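Local structure of putative TIM-barrel metal-dependent hydrolase (Mycobacterium avium subsp. paratuberculosis S397, 4DZI) at residues 32-37 and 133-138; 117-122 and 391-396; 176-181 and 217-222; 237-242 and 260-265; 307-310 and 316-319. The protein probably catalyses a metal-dependent hydrolysis as a TIM-barrel amidohydrolase with a two-metal site, here occupied by cadmium, its substrate not established. All blocks are in the same frame, centred on the assembly; numbering follows the deposited sequence.

How the interactions relate
All five contacts belong to one amidohydrolase chain, and none touches another. Two cadmium ions mark the bimetal site, bound by Asp13, His15, His230, Glu293, Asp356, His359 and Glu361; no residue of the five contacts is a ligand. Interaction 2 is the most central, tying strand 115-121 to the C-terminal helix; its Phe119 side chain lies about 9 Å from a cadmium ion. Interaction 3, between two outer helices, is centred about 17 Å from interaction 2. Interaction 1 sits on the periphery, its nearest atoms about 6 Å from those of interaction 3. Interactions 4 and 5 both touch the second subunit; the Leu263 side chain of interaction 4 is about 13 Å from a cadmium ion.

Interaction 1. Residues 32-37 and 133-138; sequences KRRGVQ and KHDIEA
Asp135 OD1 is gripped by two donors, the NH2 of Arg34 at 2.9 Å and the backbone N of Ala138 at 3.0 Å. The arginine bond is essentially straight (179°) and lies in the guanidinium plane, using the syn lone pair of OD1, whereas Ala138 N comes from above the carboxylate plane. The other oxygen, Asp135 OD2, receives Arg34 NE at 2.8 Å, also on its syn side. The guanidinium therefore holds the carboxylate side-on through NE and NH2, one nitrogen to each oxygen, with the two planes only 21° apart. Arg34 reaches this position by a bend at its third torsion (chi3 70°), which turns NE and NH2 toward the acid. NH2 is shared with Glu137, whose OE1 accepts at 3.2 Å through its anti lone pair and completes a salt-bridge network of one arginine and two acids. Behind the charges, Ala138 CB packs 3.8 Å from Arg34 O and 4.0 Å from Arg34 CB. A water bridges the segments by donating to both Arg34 O and Asp135 OD2, so the latter oxygen also has two donors. Asp135 is the N-cap of the helix, its bond to Ala138 N being the capping bond; the paired arginine probably helps keep this acid ionised and fixes its rotation. The contact joins the loop before strand 36-40, whose partner is the antiparallel strand 45-49, to the first turn of helix 136-153, while Ile136 turns away to pack on Ala172, Pro200 and Leu202.

Interaction 2. Residues 117-122 and 391-396; sequences TAFMLP and DLLGVQ
Phe119 reaches from strand 117-121 to the end of the helix at Leu392 and Leu393, and its ring makes the whole apolar contact. CB points toward the helix, and with CG anti to the carbonyl carbon (chi1 -67°) the ring continues outward, so its far rim does the touching. At one corner of the rim CE1 lies 3.8 Å from Leu393 CD1. At the tip, CZ meets the branch of Leu393, with Leu393 CG, CD1 and CD2 each about 3.8 Å from Phe119 CZ; the two side chains approach from opposite directions. Leu393 CD1 stands obliquely to the ring. At the other corner CE2 comes 4.1 Å from Leu392 CD2, and this methyl lies at the edge, near the ring plane. Leu392 holds its CG anti to the backbone N (chi1 166°), while Leu393 has its CG beside the backbone N, and the two leucines thus bring methyls to both CE atoms of the ring. The same phenylalanine packs on Val12, Ile164 and Leu191. It projects from the central strand 115-121 of a parallel sheet, between strands 9-15 and 163-165, onto the C-terminal end of helix 378-393, where Lys288 NZ bonds the carbonyl oxygens of Leu392 and Gly394.

Interaction 3. Residues 176-181 and 217-222; sequences RAVEEV and WARLAE
Val178 CG1 rests over one face of the Arg219 guanidinium, offset toward its rim and 3.4 Å from Arg219 NH2. The same methyl is 3.5 Å from Arg219 CZ, so it lies against the flat group near its NH2 side, and the two side chains cross at about a right angle. One helical turn further along, Val181 CG1 takes the aliphatic root of the same arginine, 3.8 Å from Arg219 CB, and it also meets Leu220 CD2 at 4.1 Å. Both valines put CG1 anti to the backbone N (chi1 170° for Val178), which directs this methyl at the neighbouring helix. Arg219 is bent at its second and third torsions, so its chain folds back to lay the guanidinium beside Val178 instead of running straight out from the helix. The two helices run side by side in nearly the same direction, 19° apart with 10.1 Å between the segment axes, as successive outer helices of a TIM barrel do. Helix 174-186 and helix 214-223 bracket strand 192-193 in sequence, and strand 227-230 follows the second helix. The polar end of Arg219 is held by Asp182, the residue after Val181, through a salt bridge from NE; this bond from the opposing helix probably fixes the bend of the arginine and the placing of its face against Val178. Val216 of helix 214-223 also packs on Ala177, Val178 and Val181, and Leu220 touches Val225. On the far flank of helix 174-186, Glu180 OE2 accepts from His144 and Asn147 of helix 136-153.

Interaction 4. Residues 237-242 and 260-265; sequences LHIAAA and QVLLDD
The short helix 237-242 packs on the weakly bonded helical turn 260-263, with closest CA atoms 6.2 Å apart at Ala240 and Leu262, so the backbones come close at the small alanine. This pair of short helices follows strand 227-230 of the TIM barrel and forms part of the dimer surface. Between the two segments the contact is apolar, made by Leu237, Ile239 and Ala240 against Leu262 and Leu263. Leu262 fits against the alanine, its CD1 3.8 Å from Ala240 CA, reached with CG anti to the carbonyl carbon (chi1 -66°). Its CB lies 4.1 Å from Ile239 CG2, and both CG2 and CD1 of that isoleucine also approach Leu262 O at 4.0 Å. From the second subunit, Asp270 packs on Ile239 and Leu262, while Arg305 of that subunit forms salt bridges with Asp264 and Asp265. Asp264, with a positive phi, ends the helical turn and leads to Asp265, which also pairs with Arg301 of its own chain. At the other end of the contact Leu237 has its CB directed away, yet its branch swings back to Leu263, where Leu237 CD2 and Leu263 CD1 meet at 3.7 Å.

Interaction 5. Residues 307-310 and 316-319; sequences KKAA and YFPE
Phe317 lays one face of its ring against Ala310, and this is the tight part of the contact. Ala310 CA sits 3.9 Å from the ring centroid and 28° off the normal, a CH-pi contact, and comes to 3.5 Å from Phe317 CD1. The methyl of the same alanine covers the ring root, with Ala310 CB 3.7 Å from Phe317 CG. CG is anti to the carbonyl carbon (chi1 -65°) and the ring is turned nearly across that bond (chi2 84°), which presents a face to the helix. Toward its tip the ring meets Ala309: Ala309 CB is 3.9 Å from Phe317 CZ, and Ala309 O is 3.7 Å from Phe317 CE1, lying oblique to the ring. The looser side faces solvent: Lys307 has its CB directed away from the loop, and Pro318 and Glu319, both exposed, lead on toward helix 321-328. The second subunit adds to the apolar part, its Val261 packing on Ala309 and its Pro257 on Phe317. The loop that follows helix 298-312 thus folds back onto that helix through one aromatic ring. With two alanines as partners, the fit rests on shape and dispersion, and the small methyls let the ring lie close to the helix backbone.

Interaction 1. Residues 32-37 and 133-138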
# COMPACT_ATOMS: atom_id res chain seq x y z
N LYS C 32 33.37 13.08 -6.83
CA LYS C 32 33.18 14.39 -6.25
C LYS C 32 31.92 15.07 -6.83
O LYS C 32 31.28 15.85 -6.15
CB LYS C 32 34.43 15.25 -6.49
CG LYS C 32 34.40 16.67 -5.96
CD LYS C 32 35.62 17.40 -6.54
CE LYS C 32 36.08 18.56 -5.69
NZ LYS C 32 34.98 19.52 -5.41
N ARG C 33 31.59 14.76 -8.07
CA ARG C 33 30.38 15.32 -8.68
C ARG C 33 29.28 14.27 -8.71
O ARG C 33 28.09 14.59 -8.59
CB ARG C 33 30.66 15.81 -10.11
CG ARG C 33 31.86 16.75 -10.20
CD ARG C 33 31.80 17.91 -9.21
NE ARG C 33 33.02 18.71 -9.42
CZ ARG C 33 33.34 19.84 -8.80
NH1 ARG C 33 32.54 20.39 -7.88
NH2 ARG C 33 34.48 20.44 -9.10
N ARG C 34 29.66 13.01 -8.90
CA ARG C 34 28.68 11.95 -8.94
C ARG C 34 27.92 11.74 -7.63
O ARG C 34 26.77 11.27 -7.64
CB ARG C 34 29.28 10.64 -9.42
CG ARG C 34 29.53 10.64 -10.93
CD ARG C 34 30.51 9.55 -11.33
NE ARG C 34 29.93 8.23 -11.20
CZ ARG C 34 30.53 7.11 -11.60
NH1 ARG C 34 31.74 7.17 -12.17
NH2 ARG C 34 29.95 5.94 -11.43
N GLY C 35 28.59 12.05 -6.52
CA GLY C 35 28.02 11.89 -5.18
C GLY C 35 27.32 13.14 -4.70
O GLY C 35 26.73 13.88 -5.49
N VAL C 36 27.44 13.43 -3.42
CA VAL C 36 26.88 14.58 -2.81
C VAL C 36 27.80 15.80 -2.91
O VAL C 36 29.00 15.70 -2.60
CB VAL C 36 26.63 14.31 -1.31
CG1 VAL C 36 26.08 15.56 -0.64
CG2 VAL C 36 25.71 13.11 -1.13
N GLN C 37 27.24 16.93 -3.35
CA GLN C 37 27.90 18.25 -3.25
C GLN C 37 26.97 19.20 -2.56
O GLN C 37 25.75 19.14 -2.74
CB GLN C 37 28.16 18.88 -4.63
CG GLN C 37 28.93 18.06 -5.62
CD GLN C 37 29.10 18.86 -6.91
OE1 GLN C 37 29.90 19.80 -6.97
NE2 GLN C 37 28.32 18.51 -7.93
N LYS C 133 20.25 6.18 -6.86
CA LYS C 133 19.82 4.85 -7.25
C LYS C 133 20.11 4.52 -8.72
O LYS C 133 19.99 3.35 -9.10
CB LYS C 133 18.34 4.63 -6.93
CG LYS C 133 17.38 5.33 -7.87
CD LYS C 133 15.95 5.02 -7.46
CE LYS C 133 14.92 5.66 -8.37
NZ LYS C 133 13.56 5.39 -7.80
N HIS C 134 20.50 5.52 -9.50
CA HIS C 134 20.90 5.29 -10.90
C HIS C 134 22.39 5.26 -11.07
O HIS C 134 22.90 5.22 -12.20
CB HIS C 134 20.30 6.39 -11.79
CG HIS C 134 18.80 6.52 -11.67
ND1 HIS C 134 17.95 5.58 -12.14
CD2 HIS C 134 18.01 7.52 -11.10
CE1 HIS C 134 16.67 5.96 -11.88
NE2 HIS C 134 16.71 7.14 -11.24
N ASP C 135 23.14 5.33 -9.97
CA ASP C 135 24.60 5.34 -10.07
C ASP C 135 25.10 4.41 -8.98
O ASP C 135 25.39 4.86 -7.86
CB ASP C 135 25.16 6.75 -9.93
CG ASP C 135 26.67 6.83 -10.23
OD1 ASP C 135 27.33 5.76 -10.17
OD2 ASP C 135 27.19 7.94 -10.51
N ILE C 136 25.20 3.13 -9.31
CA ILE C 136 25.59 2.10 -8.34
C ILE C 136 27.00 2.34 -7.76
O ILE C 136 27.23 2.23 -6.55
CB ILE C 136 25.55 0.71 -8.99
CG1 ILE C 136 24.18 0.44 -9.62
CG2 ILE C 136 25.95 -0.38 -8.00
CD1 ILE C 136 23.08 0.28 -8.61
N GLU C 137 27.95 2.69 -8.61
CA GLU C 137 29.30 2.97 -8.09
C GLU C 137 29.31 4.17 -7.15
O GLU C 137 30.01 4.15 -6.13
CB GLU C 137 30.30 3.21 -9.24
CG GLU C 137 30.62 1.95 -10.02
CD GLU C 137 31.66 2.17 -11.11
OE1 GLU C 137 31.69 3.26 -11.72
OE2 GLU C 137 32.45 1.23 -11.36
N ALA C 138 28.59 5.24 -7.49
CA ALA C 138 28.55 6.42 -6.61
C ALA C 138 27.83 6.07 -5.29
O ALA C 138 28.18 6.59 -4.24
CB ALA C 138 27.85 7.60 -7.29
O HOH W 1 25.63 10.15 -9.91

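Interaction 2. Residues 117-122 and 391-396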
# COMPACT_ATOMS: atom_id res chain seq x y z
N THR C 117 22.19 3.72 26.69
CA THR C 117 22.71 3.53 25.33
C THR C 117 21.66 4.05 24.35
O THR C 117 20.49 3.79 24.54
CB THR C 117 23.01 2.04 25.02
OG1 THR C 117 23.99 1.54 25.95
CG2 THR C 117 23.57 1.83 23.61
N ALA C 118 22.10 4.81 23.36
CA ALA C 118 21.22 5.32 22.31
C ALA C 118 21.69 4.72 21.00
O ALA C 118 22.91 4.69 20.75
CB ALA C 118 21.33 6.83 22.25
N PHE C 119 20.75 4.33 20.12
CA PHE C 119 21.10 3.98 18.73
C PHE C 119 21.11 5.31 17.99
O PHE C 119 20.14 6.04 18.05
CB PHE C 119 20.06 3.05 18.09
CG PHE C 119 19.99 1.67 18.70
CD1 PHE C 119 20.63 1.34 19.89
CD2 PHE C 119 19.22 0.70 18.07
CE1 PHE C 119 20.52 0.05 20.42
CE2 PHE C 119 19.10 -0.57 18.58
CZ PHE C 119 19.76 -0.91 19.75
N MET C 120 22.23 5.66 17.35
CA MET C 120 22.38 6.98 16.73
C MET C 120 22.28 6.80 15.22
O MET C 120 23.08 6.06 14.61
CB MET C 120 23.72 7.63 17.11
CG MET C 120 23.74 8.19 18.53
SD MET C 120 22.62 9.61 18.81
CE MET C 120 23.36 10.77 17.69
N LEU C 121 21.27 7.44 14.62
CA LEU C 121 20.84 7.11 13.27
C LEU C 121 20.86 8.40 12.44
O LEU C 121 20.74 9.48 12.99
CB LEU C 121 19.39 6.54 13.31
CG LEU C 121 19.23 5.42 14.34
CD1 LEU C 121 17.80 4.92 14.36
CD2 LEU C 121 20.13 4.24 14.01
N PRO C 122 21.00 8.27 11.11
CA PRO C 122 21.18 9.43 10.27
C PRO C 122 19.90 10.24 10.09
O PRO C 122 18.78 9.75 10.35
CB PRO C 122 21.58 8.84 8.89
CG PRO C 122 21.79 7.38 9.11
CD PRO C 122 20.93 7.04 10.32
N ASP C 391 18.35 -7.63 24.08
CA ASP C 391 18.12 -8.91 23.41
C ASP C 391 18.38 -8.82 21.88
O ASP C 391 19.01 -9.69 21.27
CB ASP C 391 16.67 -9.34 23.59
CG ASP C 391 16.33 -9.83 25.00
OD1 ASP C 391 17.21 -10.02 25.87
OD2 ASP C 391 15.13 -10.01 25.24
N LEU C 392 17.86 -7.76 21.25
CA LEU C 392 18.07 -7.51 19.84
C LEU C 392 19.55 -7.47 19.46
O LEU C 392 19.93 -8.05 18.46
CB LEU C 392 17.37 -6.21 19.44
CG LEU C 392 17.76 -5.64 18.08
CD1 LEU C 392 17.23 -6.47 16.89
CD2 LEU C 392 17.19 -4.20 18.02
N LEU C 393 20.36 -6.77 20.26
CA LEU C 393 21.76 -6.58 19.91
C LEU C 393 22.55 -7.84 20.18
O LEU C 393 23.51 -8.15 19.46
CB LEU C 393 22.34 -5.46 20.78
CG LEU C 393 21.81 -4.08 20.41
CD1 LEU C 393 22.41 -3.07 21.37
CD2 LEU C 393 22.20 -3.77 18.97
N GLY C 394 22.13 -8.56 21.22
CA GLY C 394 22.87 -9.71 21.72
C GLY C 394 22.54 -10.99 20.97
O GLY C 394 21.63 -11.06 20.12
N VAL C 395 23.33 -12.02 21.27
CA VAL C 395 23.04 -13.38 20.83
C VAL C 395 23.34 -14.20 22.09
O VAL C 395 24.46 -14.14 22.56
CB VAL C 395 24.03 -13.84 19.72
CG1 VAL C 395 23.92 -15.34 19.50
CG2 VAL C 395 23.77 -13.08 18.43
N GLN C 396 22.36 -14.92 22.64
CA GLN C 396 22.59 -15.68 23.89
C GLN C 396 23.31 -17.00 23.59
O GLN C 396 23.06 -17.62 22.55
CB GLN C 396 21.26 -15.91 24.64
CG GLN C 396 20.49 -14.60 24.85
CD GLN C 396 19.38 -14.68 25.89
OE1 GLN C 396 18.75 -15.72 26.06
NE2 GLN C 396 19.13 -13.57 26.58

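Interaction 3. Residues 176-181 and 217-222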
# COMPACT_ATOMS: atom_id res chain seq x y z
N ARG C 176 30.60 -5.67 -3.46
CA ARG C 176 31.11 -4.53 -2.71
C ARG C 176 30.40 -4.39 -1.35
O ARG C 176 31.01 -3.95 -0.38
CB ARG C 176 31.05 -3.25 -3.53
CG ARG C 176 31.53 -2.01 -2.81
CD ARG C 176 33.03 -2.03 -2.55
NE ARG C 176 33.43 -1.06 -1.54
CZ ARG C 176 33.65 0.23 -1.77
NH1 ARG C 176 33.48 0.73 -2.99
NH2 ARG C 176 34.02 1.03 -0.77
N ALA C 177 29.13 -4.81 -1.28
CA ALA C 177 28.38 -4.77 -0.02
C ALA C 177 29.01 -5.69 1.05
O ALA C 177 29.01 -5.34 2.24
CB ALA C 177 26.91 -5.13 -0.26
N VAL C 178 29.48 -6.86 0.64
CA VAL C 178 30.15 -7.78 1.55
C VAL C 178 31.44 -7.12 2.07
O VAL C 178 31.74 -7.21 3.26
CB VAL C 178 30.45 -9.17 0.92
CG1 VAL C 178 31.36 -9.97 1.85
CG2 VAL C 178 29.19 -9.98 0.64
N GLU C 179 32.15 -6.41 1.20
CA GLU C 179 33.29 -5.62 1.68
C GLU C 179 32.90 -4.54 2.68
O GLU C 179 33.60 -4.30 3.63
CB GLU C 179 34.05 -4.95 0.53
CG GLU C 179 34.72 -5.96 -0.39
CD GLU C 179 35.39 -5.28 -1.56
OE1 GLU C 179 35.86 -4.13 -1.39
OE2 GLU C 179 35.44 -5.90 -2.65
N GLU C 180 31.79 -3.83 2.42
CA GLU C 180 31.36 -2.83 3.38
C GLU C 180 31.01 -3.47 4.72
O GLU C 180 31.31 -2.93 5.77
CB GLU C 180 30.15 -2.03 2.85
CG GLU C 180 29.94 -0.75 3.67
CD GLU C 180 31.03 0.28 3.40
OE1 GLU C 180 31.51 0.36 2.23
OE2 GLU C 180 31.41 1.02 4.33
N VAL C 181 30.32 -4.61 4.69
CA VAL C 181 29.90 -5.23 5.92
C VAL C 181 31.15 -5.69 6.70
O VAL C 181 31.28 -5.45 7.88
CB VAL C 181 29.01 -6.46 5.69
CG1 VAL C 181 28.88 -7.24 6.98
CG2 VAL C 181 27.63 -6.06 5.17
N TRP C 217 23.59 -11.14 4.11
CA TRP C 217 22.80 -11.60 5.26
C TRP C 217 23.52 -12.65 6.06
O TRP C 217 23.39 -12.67 7.30
CB TRP C 217 21.46 -12.20 4.85
CG TRP C 217 20.61 -11.29 4.00
CD1 TRP C 217 20.05 -11.56 2.75
CD2 TRP C 217 20.22 -9.91 4.30
NE1 TRP C 217 19.33 -10.50 2.29
CE2 TRP C 217 19.40 -9.46 3.17
CE3 TRP C 217 20.44 -9.02 5.38
CZ2 TRP C 217 18.83 -8.20 3.13
CZ3 TRP C 217 19.86 -7.75 5.32
CH2 TRP C 217 19.08 -7.35 4.22
N ALA C 218 24.29 -13.51 5.39
CA ALA C 218 25.06 -14.51 6.15
C ALA C 218 26.14 -13.85 7.04
O ALA C 218 26.33 -14.27 8.20
CB ALA C 218 25.69 -15.56 5.22
N ARG C 219 26.84 -12.84 6.52
CA ARG C 219 27.80 -12.12 7.37
C ARG C 219 27.13 -11.53 8.63
O ARG C 219 27.65 -11.64 9.73
CB ARG C 219 28.54 -11.02 6.62
CG ARG C 219 29.53 -11.49 5.56
CD ARG C 219 30.76 -12.18 6.15
NE ARG C 219 31.96 -11.89 5.34
CZ ARG C 219 32.27 -12.48 4.18
NH1 ARG C 219 31.49 -13.41 3.63
NH2 ARG C 219 33.39 -12.12 3.55
N LEU C 220 25.97 -10.90 8.46
CA LEU C 220 25.34 -10.26 9.62
C LEU C 220 24.84 -11.31 10.60
O LEU C 220 24.93 -11.16 11.82
CB LEU C 220 24.16 -9.37 9.16
CG LEU C 220 24.60 -8.18 8.33
CD1 LEU C 220 23.37 -7.48 7.75
CD2 LEU C 220 25.40 -7.22 9.21
N ALA C 221 24.23 -12.37 10.06
CA ALA C 221 23.62 -13.35 10.91
C ALA C 221 24.70 -14.07 11.75
O ALA C 221 24.52 -14.29 12.94
CB ALA C 221 22.85 -14.35 10.05
N GLU C 222 25.84 -14.38 11.12
CA GLU C 222 26.95 -15.07 11.82
C GLU C 222 27.58 -14.17 12.86
O GLU C 222 28.04 -14.65 13.90
CB GLU C 222 28.07 -15.47 10.82
CG GLU C 222 27.64 -16.43 9.72
CD GLU C 222 26.84 -17.61 10.25
OE1 GLU C 222 25.93 -18.07 9.52
OE2 GLU C 222 27.12 -18.08 11.37

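Interaction 4. Residues 237-242 and 260-265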
# COMPACT_ATOMS: atom_id res chain seq x y z
N LEU C 237 7.14 8.00 -3.26
CA LEU C 237 6.38 9.05 -3.94
C LEU C 237 5.98 8.65 -5.36
O LEU C 237 5.16 9.33 -5.95
CB LEU C 237 7.13 10.38 -3.93
CG LEU C 237 7.12 11.04 -2.55
CD1 LEU C 237 8.03 12.26 -2.53
CD2 LEU C 237 5.72 11.41 -2.12
N HIS C 238 6.54 7.56 -5.92
CA HIS C 238 6.08 7.08 -7.26
C HIS C 238 4.60 6.70 -7.31
O HIS C 238 3.96 6.82 -8.36
CB HIS C 238 6.98 5.99 -7.86
CG HIS C 238 6.83 4.61 -7.23
ND1 HIS C 238 6.05 3.65 -7.77
CD2 HIS C 238 7.42 4.05 -6.09
CE1 HIS C 238 6.13 2.53 -7.01
NE2 HIS C 238 6.97 2.78 -5.98
N ILE C 239 4.04 6.28 -6.18
CA ILE C 239 2.60 6.00 -6.11
C ILE C 239 1.78 7.28 -6.25
O ILE C 239 0.86 7.37 -7.08
CB ILE C 239 2.21 5.28 -4.79
CG1 ILE C 239 2.95 3.94 -4.67
CG2 ILE C 239 0.69 5.06 -4.77
CD1 ILE C 239 2.43 3.07 -3.55
N ALA C 240 2.09 8.29 -5.45
CA ALA C 240 1.42 9.58 -5.61
C ALA C 240 1.60 10.07 -7.05
O ALA C 240 0.69 10.66 -7.63
CB ALA C 240 1.94 10.61 -4.61
N ALA C 241 2.76 9.78 -7.64
CA ALA C 241 3.06 10.20 -9.01
C ALA C 241 2.09 9.57 -10.02
O ALA C 241 1.60 10.23 -10.93
CB ALA C 241 4.48 9.85 -9.38
N ALA C 242 1.84 8.28 -9.84
CA ALA C 242 0.94 7.57 -10.71
C ALA C 242 -0.45 8.17 -10.64
O ALA C 242 -1.19 8.07 -11.61
CB ALA C 242 0.89 6.10 -10.32
N GLN C 260 0.57 11.71 1.23
CA GLN C 260 0.89 10.91 2.40
C GLN C 260 -0.12 9.79 2.70
O GLN C 260 0.22 8.76 3.29
CB GLN C 260 1.10 11.79 3.64
CG GLN C 260 1.59 10.99 4.86
CD GLN C 260 2.99 10.37 4.68
OE1 GLN C 260 3.41 9.55 5.49
NE2 GLN C 260 3.69 10.75 3.61
N VAL C 261 -1.36 10.01 2.29
CA VAL C 261 -2.37 8.97 2.44
C VAL C 261 -1.98 7.79 1.55
O VAL C 261 -2.20 6.64 1.91
CB VAL C 261 -3.77 9.51 2.05
CG1 VAL C 261 -4.76 8.39 2.08
CG2 VAL C 261 -4.21 10.63 3.00
N LEU C 262 -1.40 8.08 0.39
CA LEU C 262 -0.99 7.02 -0.54
C LEU C 262 0.33 6.39 -0.18
O LEU C 262 0.71 5.36 -0.77
CB LEU C 262 -0.81 7.61 -1.95
CG LEU C 262 -2.12 8.10 -2.54
CD1 LEU C 262 -1.90 8.63 -3.95
CD2 LEU C 262 -3.14 6.98 -2.58
N LEU C 263 1.07 7.05 0.71
CA LEU C 263 2.43 6.58 1.06
C LEU C 263 2.47 5.87 2.41
O LEU C 263 2.80 4.69 2.51
CB LEU C 263 3.40 7.75 1.04
CG LEU C 263 4.89 7.43 0.94
CD1 LEU C 263 5.62 8.60 0.29
CD2 LEU C 263 5.46 7.14 2.32
N ASP C 264 2.13 6.63 3.45
CA ASP C 264 2.06 6.16 4.82
C ASP C 264 3.18 5.18 5.12
O ASP C 264 4.37 5.53 4.98
CB ASP C 264 0.70 5.54 5.11
CG ASP C 264 0.39 5.47 6.62
OD1 ASP C 264 0.95 6.28 7.40
OD2 ASP C 264 -0.40 4.59 7.04
N ASP C 265 2.81 3.98 5.55
CA ASP C 265 3.78 2.97 5.99
C ASP C 265 3.99 1.84 4.96
O ASP C 265 4.38 0.71 5.31
CB ASP C 265 3.36 2.41 7.36
CG ASP C 265 2.02 1.70 7.30
OD1 ASP C 265 1.37 1.75 6.21
OD2 ASP C 265 1.62 1.08 8.33

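Interaction 5. Residues 307-310 and 316-319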
# COMPACT_ATOMS: atom_id res chain seq x y z
N LYS C 307 -0.32 -14.87 5.55
CA LYS C 307 -1.12 -16.08 5.80
C LYS C 307 -1.79 -16.53 4.50
O LYS C 307 -1.88 -17.73 4.20
CB LYS C 307 -2.19 -15.82 6.85
CG LYS C 307 -1.76 -15.85 8.30
CD LYS C 307 -3.00 -15.81 9.18
CE LYS C 307 -2.69 -15.50 10.64
NZ LYS C 307 -1.71 -16.45 11.23
N LYS C 308 -2.31 -15.56 3.75
CA LYS C 308 -2.95 -15.85 2.45
C LYS C 308 -1.93 -16.37 1.44
O LYS C 308 -2.16 -17.37 0.77
CB LYS C 308 -3.65 -14.58 1.95
CG LYS C 308 -4.12 -14.62 0.49
CD LYS C 308 -5.40 -15.41 0.27
CE LYS C 308 -5.82 -15.34 -1.19
NZ LYS C 308 -5.95 -13.94 -1.70
N ALA C 309 -0.78 -15.71 1.33
CA ALA C 309 0.22 -16.20 0.39
C ALA C 309 0.68 -17.67 0.69
O ALA C 309 0.90 -18.45 -0.24
CB ALA C 309 1.41 -15.24 0.32
N ALA C 310 0.87 -18.00 1.97
CA ALA C 310 1.39 -19.30 2.40
C ALA C 310 0.35 -20.38 2.15
O ALA C 310 0.68 -21.53 1.85
CB ALA C 310 1.77 -19.28 3.88
N TYR C 316 6.06 -22.40 -1.59
CA TYR C 316 7.02 -21.29 -1.43
C TYR C 316 7.30 -21.00 0.03
O TYR C 316 8.19 -20.20 0.36
CB TYR C 316 6.47 -20.02 -2.10
CG TYR C 316 6.58 -20.08 -3.60
CD1 TYR C 316 7.81 -19.90 -4.23
CD2 TYR C 316 5.47 -20.34 -4.39
CE1 TYR C 316 7.93 -19.96 -5.60
CE2 TYR C 316 5.57 -20.40 -5.77
CZ TYR C 316 6.80 -20.21 -6.37
OH TYR C 316 6.90 -20.28 -7.75
N PHE C 317 6.51 -21.63 0.88
CA PHE C 317 6.55 -21.40 2.31
C PHE C 317 6.85 -22.69 3.10
O PHE C 317 6.00 -23.20 3.83
CB PHE C 317 5.27 -20.71 2.77
CG PHE C 317 5.12 -19.32 2.20
CD1 PHE C 317 4.58 -19.12 0.94
CD2 PHE C 317 5.58 -18.21 2.91
CE1 PHE C 317 4.46 -17.84 0.41
CE2 PHE C 317 5.47 -16.94 2.38
CZ PHE C 317 4.91 -16.75 1.14
N PRO C 318 8.09 -23.18 2.99
CA PRO C 318 8.44 -24.36 3.78
C PRO C 318 8.34 -24.10 5.27
O PRO C 318 8.23 -25.03 6.05
CB PRO C 318 9.90 -24.63 3.38
CG PRO C 318 10.40 -23.32 2.82
CD PRO C 318 9.20 -22.76 2.11
N GLU C 319 8.42 -22.83 5.67
CA GLU C 319 8.22 -22.44 7.07
C GLU C 319 7.05 -21.46 7.18
O GLU C 319 6.57 -20.96 6.17
CB GLU C 319 9.49 -21.82 7.63
CG GLU C 319 10.63 -22.82 7.78
CD GLU C 319 11.90 -22.15 8.24
OE1 GLU C 319 11.79 -21.07 8.87
OE2 GLU C 319 13.00 -22.68 7.96